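Local coordinates for protein 'Carboxyl esterase 2 (Tuber melanosporum Mel28, PDB 5MIF) that probably hydrolyses carboxylic esters, as an alpha/beta hydrolase fold enzyme resembling archaeal carboxylesterases, at residues A[118-123]-A[218-223]; A[149-154]-A[249-254]; A[169-174]-A[182-187]. All blocks are in the same frame, centred on the assembly; numbering follows the deposited sequence.

Overall arrangement
Interactions 1 and 2 each close a loop of about a hundred residues and cross: following the chain from the N terminus, 118-123 comes first, then 149-154, and their partners 218-223 and 249-254 return in the same order. Interaction 3, between 169-174 and 182-187, closes a shorter loop nested inside both. The two long loops meet, with W120 and V121 of interaction 1 against L150, T151 and F251 of interaction 2. They join loops that leave strands 109-115, 142-147 and 213-217 to the end of helix 241-251. Interaction 3, its centre about 22 Å from that of interaction 1 and about 26 Å from that of interaction 2, ties helix 158-173 to strand 184-189 of the central sheet.

Interaction 1 (A[118-123]-A[218-223]); sequences GGWVFG and YPATDL
With chi1 at -58°, W120 carries CG anti to its carbonyl carbon and beside the backbone N, and the indole reaches across to the 218-223 loop. L223 adopts a similar first torsion (-85°) and comes to meet it from the opposite direction. The benzo end of the indole does the touching: CH2 of W120 lies 3.7 Å from CD2 of L223, and CD1 of L223 is almost as near to the same carbon, at 3.9 Å. Both methyls of L223 thus meet the same ring corner, CD2 obliquely. A looser apolar contact is made by A220, three residues earlier, whose CB sits 4.4 Å from CH2 of W120.

The first segment includes the last two glycines of an HGGG sequence, which in the hormone-sensitive lipase family contributes backbone N-H groups to the oxyanion hole, and probably does so here. Three consecutive residues, G118, G119 and W120, have positive phi, and the turn closes on the carbonyl of G118, whose O accepts from F122 N at 2.8 Å and from V121 N at 3.2 Å. The polar edge of the indole is engaged separately, NE1 of W120 being hydrogen-bonded to E194 on helix 191-206. That helix also presents A191 and L195 to W120, while E194 touches L223. A220 is linked by a backbone hydrogen bond to S190, the likely nucleophile of a Ser-His-Asp triad.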
loop_
_atom_site.group_PDB
_atom_site.type_symbol
_atom_site.label_atom_id
_atom_site.label_comp_id
_atom_site.label_asym_id
_atom_site.label_seq_id
_atom_site.Cartn_x
_atom_site.Cartn_y
_atom_site.Cartn_z
ATOM N N GLY A 118 11.083 3.488 -18.562
ATOM C CA GLY A 118 10.984 3.460 -20.010
ATOM C C GLY A 118 12.032 2.539 -20.624
ATOM O O GLY A 118 12.433 2.719 -21.777
ATOM N N GLY A 119 12.510 1.567 -19.847
ATOM C CA GLY A 119 13.417 0.554 -20.367
ATOM C C GLY A 119 14.777 1.069 -20.824
ATOM O O GLY A 119 15.412 0.440 -21.671
ATOM N N TRP A 120 15.193 2.222 -20.285
ATOM C CA TRP A 120 16.432 2.926 -20.643
ATOM C C TRP A 120 16.409 3.489 -22.069
ATOM O O TRP A 120 17.327 4.214 -22.434
ATOM C CB TRP A 120 17.671 2.021 -20.468
ATOM C CG TRP A 120 17.831 1.480 -19.084
ATOM C CD1 TRP A 120 18.265 2.163 -17.971
ATOM C CD2 TRP A 120 17.534 0.149 -18.649
ATOM N NE1 TRP A 120 18.258 1.324 -16.872
ATOM C CE2 TRP A 120 17.817 0.085 -17.262
ATOM C CE3 TRP A 120 17.061 -0.999 -19.296
ATOM C CZ2 TRP A 120 17.644 -1.083 -16.514
ATOM C CZ3 TRP A 120 16.893 -2.165 -18.549
ATOM C CH2 TRP A 120 17.186 -2.197 -17.174
ATOM N N VAL A 121 15.368 3.161 -22.846
ATOM C CA VAL A 121 15.203 3.600 -24.240
ATOM C C VAL A 121 14.231 4.766 -24.407
ATOM O O VAL A 121 14.419 5.613 -25.281
ATOM C CB VAL A 121 14.670 2.459 -25.145
ATOM C CG1 VAL A 121 14.954 2.759 -26.617
ATOM C CG2 VAL A 121 15.269 1.139 -24.757
ATOM N N PHE A 122 13.178 4.786 -23.587
ATOM C CA PHE A 122 12.129 5.808 -23.684
ATOM C C PHE A 122 11.956 6.616 -22.400
ATOM O O PHE A 122 12.494 6.266 -21.338
ATOM C CB PHE A 122 10.780 5.169 -24.048
ATOM C CG PHE A 122 10.803 4.398 -25.335
ATOM C CD1 PHE A 122 11.001 5.047 -26.538
ATOM C CD2 PHE A 122 10.641 3.020 -25.338
ATOM C CE1 PHE A 122 11.032 4.341 -27.731
ATOM C CE2 PHE A 122 10.668 2.304 -26.526
ATOM C CZ PHE A 122 10.867 2.971 -27.723
ATOM N N GLY A 123 11.174 7.687 -22.503
ATOM C CA GLY A 123 10.792 8.468 -21.346
ATOM C C GLY A 123 11.529 9.788 -21.284
ATOM O O GLY A 123 12.475 10.016 -22.040
ATOM N N TYR A 218 8.057 -1.016 -8.943
ATOM C CA TYR A 218 8.319 -2.202 -9.786
ATOM C C TYR A 218 9.711 -2.156 -10.409
ATOM O O TYR A 218 9.855 -2.143 -11.635
ATOM C CB TYR A 218 7.246 -2.409 -10.883
ATOM C CG TYR A 218 6.607 -1.158 -11.453
ATOM C CD1 TYR A 218 7.296 -0.332 -12.345
ATOM C CD2 TYR A 218 5.297 -0.818 -11.118
ATOM C CE1 TYR A 218 6.705 0.804 -12.859
ATOM C CE2 TYR A 218 4.692 0.313 -11.645
ATOM C CZ TYR A 218 5.401 1.117 -12.502
ATOM O OH TYR A 218 4.795 2.239 -12.997
ATOM N N PRO A 219 10.742 -2.091 -9.560
ATOM C CA PRO A 219 12.094 -1.853 -10.060
ATOM C C PRO A 219 12.664 -3.070 -10.752
ATOM O O PRO A 219 12.292 -4.199 -10.414
ATOM C CB PRO A 219 12.884 -1.549 -8.791
ATOM C CG PRO A 219 12.211 -2.381 -7.758
ATOM C CD PRO A 219 10.740 -2.374 -8.114
ATOM N N ALA A 220 13.533 -2.833 -11.734
ATOM C CA ALA A 220 14.431 -3.870 -12.231
ATOM C C ALA A 220 15.616 -3.895 -11.281
ATOM O O ALA A 220 16.229 -2.862 -11.027
ATOM C CB ALA A 220 14.872 -3.582 -13.674
ATOM N N THR A 221 15.925 -5.058 -10.731
ATOM C CA THR A 221 17.015 -5.151 -9.775
ATOM C C THR A 221 18.055 -6.164 -10.220
ATOM O O THR A 221 19.194 -6.144 -9.753
ATOM C CB THR A 221 16.497 -5.551 -8.385
ATOM O OG1 THR A 221 15.807 -6.800 -8.495
ATOM C CG2 THR A 221 15.533 -4.517 -7.855
ATOM N N ASP A 222 17.658 -7.037 -11.138
ATOM C CA ASP A 222 18.537 -8.108 -11.607
ATOM C C ASP A 222 18.376 -8.275 -13.113
ATOM O O ASP A 222 17.349 -8.759 -13.584
ATOM C CB ASP A 222 18.221 -9.418 -10.876
ATOM C CG ASP A 222 19.289 -10.487 -11.082
ATOM O OD1 ASP A 222 20.074 -10.389 -12.050
ATOM O OD2 ASP A 222 19.355 -11.425 -10.260
ATOM N N LEU A 223 19.380 -7.838 -13.868
ATOM C CA LEU A 223 19.298 -7.877 -15.324
ATOM C C LEU A 223 19.848 -9.187 -15.888
ATOM O O LEU A 223 19.691 -9.475 -17.074
ATOM C CB LEU A 223 20.049 -6.692 -15.935
ATOM C CG LEU A 223 19.287 -5.368 -16.071
ATOM C CD1 LEU A 223 18.753 -4.864 -14.730
ATOM C CD2 LEU A 223 20.152 -4.313 -16.718
#

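Interaction 2 (A[149-154]-A[249-254])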
loop_
_atom_site.group_PDB
_atom_site.type_symbol
_atom_site.label_atom_id
_atom_site.label_comp_id
_atom_site.label_asym_id
_atom_site.label_seq_id
_atom_site.Cartn_x
_atom_site.Cartn_y
_atom_site.Cartn_z
ATOM N N THR A 149 20.787 10.329 -20.748
ATOM C CA THR A 149 20.821 9.934 -22.155
ATOM C C THR A 149 20.270 8.521 -22.364
ATOM O O THR A 149 20.593 7.594 -21.614
ATOM C CB THR A 149 22.249 9.996 -22.705
ATOM O OG1 THR A 149 22.794 11.292 -22.444
ATOM C CG2 THR A 149 22.257 9.726 -24.204
ATOM N N LEU A 150 19.435 8.360 -23.382
ATOM C CA LEU A 150 18.775 7.084 -23.643
ATOM C C LEU A 150 19.611 6.131 -24.508
ATOM O O LEU A 150 20.451 6.563 -25.293
ATOM C CB LEU A 150 17.423 7.349 -24.306
ATOM C CG LEU A 150 16.530 8.260 -23.450
ATOM C CD1 LEU A 150 15.302 8.754 -24.198
ATOM C CD2 LEU A 150 16.083 7.517 -22.197
ATOM N N THR A 151 19.368 4.831 -24.374
ATOM C CA THR A 151 19.998 3.846 -25.245
ATOM C C THR A 151 19.374 3.912 -26.649
ATOM O O THR A 151 18.225 4.321 -26.794
ATOM C CB THR A 151 19.848 2.424 -24.685
ATOM O OG1 THR A 151 18.462 2.073 -24.677
ATOM C CG2 THR A 151 20.405 2.334 -23.266
ATOM N N PRO A 152 20.135 3.523 -27.693
ATOM C CA PRO A 152 21.523 3.052 -27.618
ATOM C C PRO A 152 22.560 4.146 -27.859
ATOM O O PRO A 152 23.720 3.813 -28.124
ATOM C CB PRO A 152 21.581 2.009 -28.740
ATOM C CG PRO A 152 20.656 2.584 -29.791
ATOM C CD PRO A 152 19.580 3.368 -29.054
ATOM N N LYS A 153 22.174 5.416 -27.750
ATOM C CA LYS A 153 23.136 6.510 -27.877
ATOM C C LYS A 153 24.267 6.324 -26.862
ATOM O O LYS A 153 25.425 6.634 -27.134
ATOM C CB LYS A 153 22.442 7.855 -27.697
ATOM C CG LYS A 153 21.167 7.913 -28.519
ATOM C CD LYS A 153 20.625 9.319 -28.750
ATOM C CE LYS A 153 19.434 9.241 -29.709
ATOM N NZ LYS A 153 18.752 7.905 -29.577
ATOM N N VAL A 154 23.916 5.829 -25.679
ATOM C CA VAL A 154 24.903 5.362 -24.712
ATOM C C VAL A 154 24.475 3.994 -24.199
ATOM O O VAL A 154 23.414 3.491 -24.565
ATOM C CB VAL A 154 25.060 6.329 -23.529
ATOM C CG1 VAL A 154 25.583 7.681 -24.001
ATOM C CG2 VAL A 154 23.728 6.462 -22.767
ATOM N N SER A 249 19.215 -5.756 -23.784
ATOM C CA SER A 249 20.218 -5.924 -24.839
ATOM C C SER A 249 20.739 -4.577 -25.339
ATOM O O SER A 249 21.864 -4.497 -25.822
ATOM C CB SER A 249 19.658 -6.750 -26.010
ATOM O OG SER A 249 18.790 -5.976 -26.817
ATOM N N LEU A 250 19.935 -3.520 -25.227
ATOM C CA LEU A 250 20.406 -2.187 -25.605
ATOM C C LEU A 250 21.178 -1.509 -24.479
ATOM O O LEU A 250 22.144 -0.782 -24.732
ATOM C CB LEU A 250 19.246 -1.285 -26.028
ATOM C CG LEU A 250 18.478 -1.697 -27.280
ATOM C CD1 LEU A 250 17.618 -0.545 -27.762
ATOM C CD2 LEU A 250 19.444 -2.150 -28.357
ATOM N N PHE A 251 20.746 -1.743 -23.241
ATOM C CA PHE A 251 21.340 -1.096 -22.073
ATOM C C PHE A 251 22.608 -1.831 -21.630
ATOM O O PHE A 251 23.624 -1.210 -21.345
ATOM C CB PHE A 251 20.303 -1.036 -20.936
ATOM C CG PHE A 251 20.822 -0.463 -19.652
ATOM C CD1 PHE A 251 21.250 0.862 -19.588
ATOM C CD2 PHE A 251 20.825 -1.226 -18.487
ATOM C CE1 PHE A 251 21.706 1.408 -18.399
ATOM C CE2 PHE A 251 21.281 -0.688 -17.291
ATOM C CZ PHE A 251 21.716 0.633 -17.244
ATOM N N THR A 252 22.547 -3.159 -21.619
ATOM C CA THR A 252 23.699 -3.996 -21.300
ATOM C C THR A 252 23.919 -5.023 -22.422
ATOM O O THR A 252 23.609 -6.204 -22.252
ATOM C CB THR A 252 23.525 -4.741 -19.953
ATOM O OG1 THR A 252 22.213 -5.328 -19.900
ATOM C CG2 THR A 252 23.688 -3.789 -18.776
ATOM N N PRO A 253 24.438 -4.565 -23.581
ATOM C CA PRO A 253 24.686 -5.450 -24.728
ATOM C C PRO A 253 25.648 -6.595 -24.398
ATOM O O PRO A 253 25.532 -7.668 -24.977
ATOM C CB PRO A 253 25.283 -4.508 -25.783
ATOM C CG PRO A 253 25.724 -3.288 -25.031
ATOM C CD PRO A 253 24.765 -3.161 -23.893
ATOM N N ASP A 254 26.586 -6.365 -23.485
ATOM C CA ASP A 254 27.467 -7.426 -23.008
ATOM C C ASP A 254 26.824 -8.108 -21.795
ATOM O O ASP A 254 26.743 -7.512 -20.725
ATOM C CB ASP A 254 28.850 -6.864 -22.650
ATOM C CG ASP A 254 29.834 -7.939 -22.186
ATOM O OD1 ASP A 254 29.462 -9.126 -22.113
ATOM O OD2 ASP A 254 30.983 -7.583 -21.854
#
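F251 presents its ring edge to the methyl of T151: CG2 of T151 lies near the ring plane, 4.1 Å from CD1 of F251. The indole of W120 is stacked on this ring, and P159 and N160 at the start of helix 158-173 touch the phenyl group too. CG of F251 is anti to its backbone N (chi1 177°), which carries the ring toward W120 and helix 158-173.

T151 is the residue of the loop that does most of the touching. CG2 of T151 is also 3.7 Å from CA of F251, with the carbonyl O of L250 close by, so the methyl nestles against the main chain of the last helical turn. The hydroxyl takes the position between the backbone N and the carbonyl carbon (chi1 65°), and OG1 of T151 consequently lies 3.7 Å from CB of L250, the two side chains crossing at a slant. That meeting is van der Waals in kind; for a polar partner OG1 has a weak hydrogen bond with the carbonyl O of W120, an atom that also forms a probable backbone hydrogen bond with T151 N.

Directly after T151 comes a cis peptide, which turns the chain sharply at P152. The sequence matches the YxLxP stretch of hormone-sensitive lipase relatives. The loop 149-154 leads from strand 142-147 toward helix 158-173, and it is met by the C-terminal turn of helix 241-251, beyond which T252 departs from helical angles; a backbone hydrogen bond between F251 and Y156 joins that turn to the chain just before helix 158-173.

Interaction 3 (A[169-174]-A[182-187]); sequences WLLEHG and TNMGFG
The two segments come nearest at L171 and T182, whose CA atoms are 7.8 Å apart, so the link between L170, L171 and M184 has to be made by side chains, with no hydrogen bond between the segments. Residues 169-173 run along helix 158-173 near its C-terminal end, where H173 N bonds to W169 O at 2.9 Å and G174 N to L170 O at 2.8 Å. In the second segment the chain turns a corner at T182 and N183 and then runs extended from M184.

M184 spans the gap. Its CG is anti to the backbone N (chi1 -171°) and the next torsion is extended as well, but the last one bends (chi3 -66°) and turns the terminal methyl between two leucines. CE of M184 lies 3.6 Å from CD2 of L170, the two side chains meeting tip to tip. CE of M184 is also 3.5 Å from CD2 of L171, and these two side chains cross nearly at right angles. One methyl thus fills the angle between two consecutive helix residues, an entirely apolar join with both L170 and M184 buried.

L171 extends the patch to P181 and P209. The contact belongs to the beta-alpha-beta crossover in which helix 158-173 connects strand 142-147 to the parallel strand 184-189. Strand 109-115 lies between those two in the sheet, and L170 rests on its V111; backbone bonds from G185 to V111 and A113, and from F186 to F213, hold strand 184-189 between 109-115 and 213-217, with helix 191-206 packed on F186.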
loop_
_atom_site.group_PDB
_atom_site.type_symbol
_atom_site.label_atom_id
_atom_site.label_comp_id
_atom_site.label_asym_id
_atom_site.label_seq_id
_atom_site.Cartn_x
_atom_site.Cartn_y
_atom_site.Cartn_z
ATOM N N TRP A 169 26.015 16.930 -8.037
ATOM C CA TRP A 169 25.828 18.339 -8.342
ATOM C C TRP A 169 24.735 18.962 -7.477
ATOM O O TRP A 169 24.902 20.061 -6.958
ATOM C CB TRP A 169 25.483 18.533 -9.823
ATOM C CG TRP A 169 25.435 19.980 -10.228
ATOM C CD1 TRP A 169 26.449 20.704 -10.785
ATOM C CD2 TRP A 169 24.322 20.880 -10.101
ATOM N NE1 TRP A 169 26.039 21.994 -11.009
ATOM C CE2 TRP A 169 24.740 22.130 -10.599
ATOM C CE3 TRP A 169 23.013 20.750 -9.612
ATOM C CZ2 TRP A 169 23.899 23.244 -10.631
ATOM C CZ3 TRP A 169 22.177 21.861 -9.640
ATOM C CH2 TRP A 169 22.625 23.091 -10.148
ATOM N N LEU A 170 23.612 18.263 -7.347
ATOM C CA LEU A 170 22.493 18.731 -6.536
ATOM C C LEU A 170 22.945 18.898 -5.089
ATOM O O LEU A 170 22.580 19.866 -4.430
ATOM C CB LEU A 170 21.314 17.761 -6.624
ATOM C CG LEU A 170 20.034 18.096 -5.838
ATOM C CD1 LEU A 170 19.433 19.408 -6.295
ATOM C CD2 LEU A 170 19.002 16.978 -5.935
ATOM N N LEU A 171 23.750 17.954 -4.605
ATOM C CA LEU A 171 24.265 18.017 -3.246
ATOM C C LEU A 171 25.064 19.289 -2.980
ATOM O O LEU A 171 24.963 19.878 -1.912
ATOM C CB LEU A 171 25.110 16.782 -2.942
ATOM C CG LEU A 171 24.252 15.538 -2.682
ATOM C CD1 LEU A 171 25.101 14.281 -2.584
ATOM C CD2 LEU A 171 23.422 15.721 -1.423
ATOM N N GLU A 172 25.850 19.711 -3.959
ATOM C CA GLU A 172 26.710 20.874 -3.815
ATOM C C GLU A 172 26.002 22.202 -4.078
ATOM O O GLU A 172 26.347 23.221 -3.484
ATOM C CB GLU A 172 27.915 20.753 -4.748
ATOM C CG GLU A 172 28.850 21.950 -4.682
ATOM C CD GLU A 172 30.044 21.801 -5.588
ATOM O OE1 GLU A 172 30.780 22.796 -5.770
ATOM O OE2 GLU A 172 30.243 20.690 -6.127
ATOM N N HIS A 173 25.045 22.203 -4.996
ATOM C CA HIS A 173 24.485 23.461 -5.477
ATOM C C HIS A 173 23.003 23.662 -5.168
ATOM O O HIS A 173 22.442 24.711 -5.475
ATOM C CB HIS A 173 24.711 23.569 -6.989
ATOM C CG HIS A 173 26.157 23.574 -7.378
ATOM N ND1 HIS A 173 26.993 24.643 -7.120
ATOM C CD2 HIS A 173 26.919 22.641 -7.999
ATOM C CE1 HIS A 173 28.207 24.365 -7.565
ATOM N NE2 HIS A 173 28.191 23.157 -8.101
ATOM N N GLY A 174 22.378 22.656 -4.565
ATOM C CA GLY A 174 20.943 22.669 -4.360
ATOM C C GLY A 174 20.455 23.852 -3.551
ATOM O O GLY A 174 19.425 24.452 -3.862
ATOM N N THR A 182 20.184 18.096 2.174
ATOM C CA THR A 182 20.221 17.204 3.326
ATOM C C THR A 182 18.853 16.595 3.601
ATOM O O THR A 182 18.718 15.730 4.458
ATOM C CB THR A 182 20.700 17.930 4.604
ATOM O OG1 THR A 182 19.628 18.720 5.135
ATOM C CG2 THR A 182 21.881 18.823 4.301
ATOM N N ASN A 183 17.835 17.048 2.882
ATOM C CA ASN A 183 16.535 16.402 2.955
ATOM C C ASN A 183 16.117 15.810 1.611
ATOM O O ASN A 183 15.124 16.237 1.012
ATOM C CB ASN A 183 15.475 17.381 3.443
ATOM C CG ASN A 183 15.107 17.144 4.879
ATOM O OD1 ASN A 183 14.505 16.119 5.213
ATOM N ND2 ASN A 183 15.497 18.072 5.755
ATOM N N MET A 184 16.846 14.788 1.168
ATOM C CA MET A 184 16.690 14.290 -0.197
ATOM C C MET A 184 16.023 12.927 -0.251
ATOM O O MET A 184 16.339 12.043 0.541
ATOM C CB MET A 184 18.063 14.209 -0.880
ATOM C CG MET A 184 18.015 13.896 -2.378
ATOM S SD MET A 184 19.658 13.726 -3.109
ATOM C CE MET A 184 20.262 15.393 -2.936
ATOM N N GLY A 185 15.120 12.754 -1.213
ATOM C CA GLY A 185 14.608 11.440 -1.513
ATOM C C GLY A 185 15.101 10.972 -2.873
ATOM O O GLY A 185 15.497 11.790 -3.724
ATOM N N PHE A 186 15.116 9.654 -3.053
ATOM C CA PHE A 186 15.269 9.014 -4.357
ATOM C C PHE A 186 13.952 8.367 -4.744
ATOM O O PHE A 186 13.312 7.713 -3.917
ATOM C CB PHE A 186 16.343 7.916 -4.352
ATOM C CG PHE A 186 17.753 8.410 -4.437
ATOM C CD1 PHE A 186 18.052 9.756 -4.427
ATOM C CD2 PHE A 186 18.794 7.496 -4.538
ATOM C CE1 PHE A 186 19.378 10.180 -4.500
ATOM C CE2 PHE A 186 20.104 7.908 -4.612
ATOM C CZ PHE A 186 20.397 9.260 -4.602
ATOM N N GLY A 187 13.564 8.510 -6.005
ATOM C CA GLY A 187 12.457 7.745 -6.545
ATOM C C GLY A 187 12.836 7.220 -7.928
ATOM O O GLY A 187 13.609 7.856 -8.649
#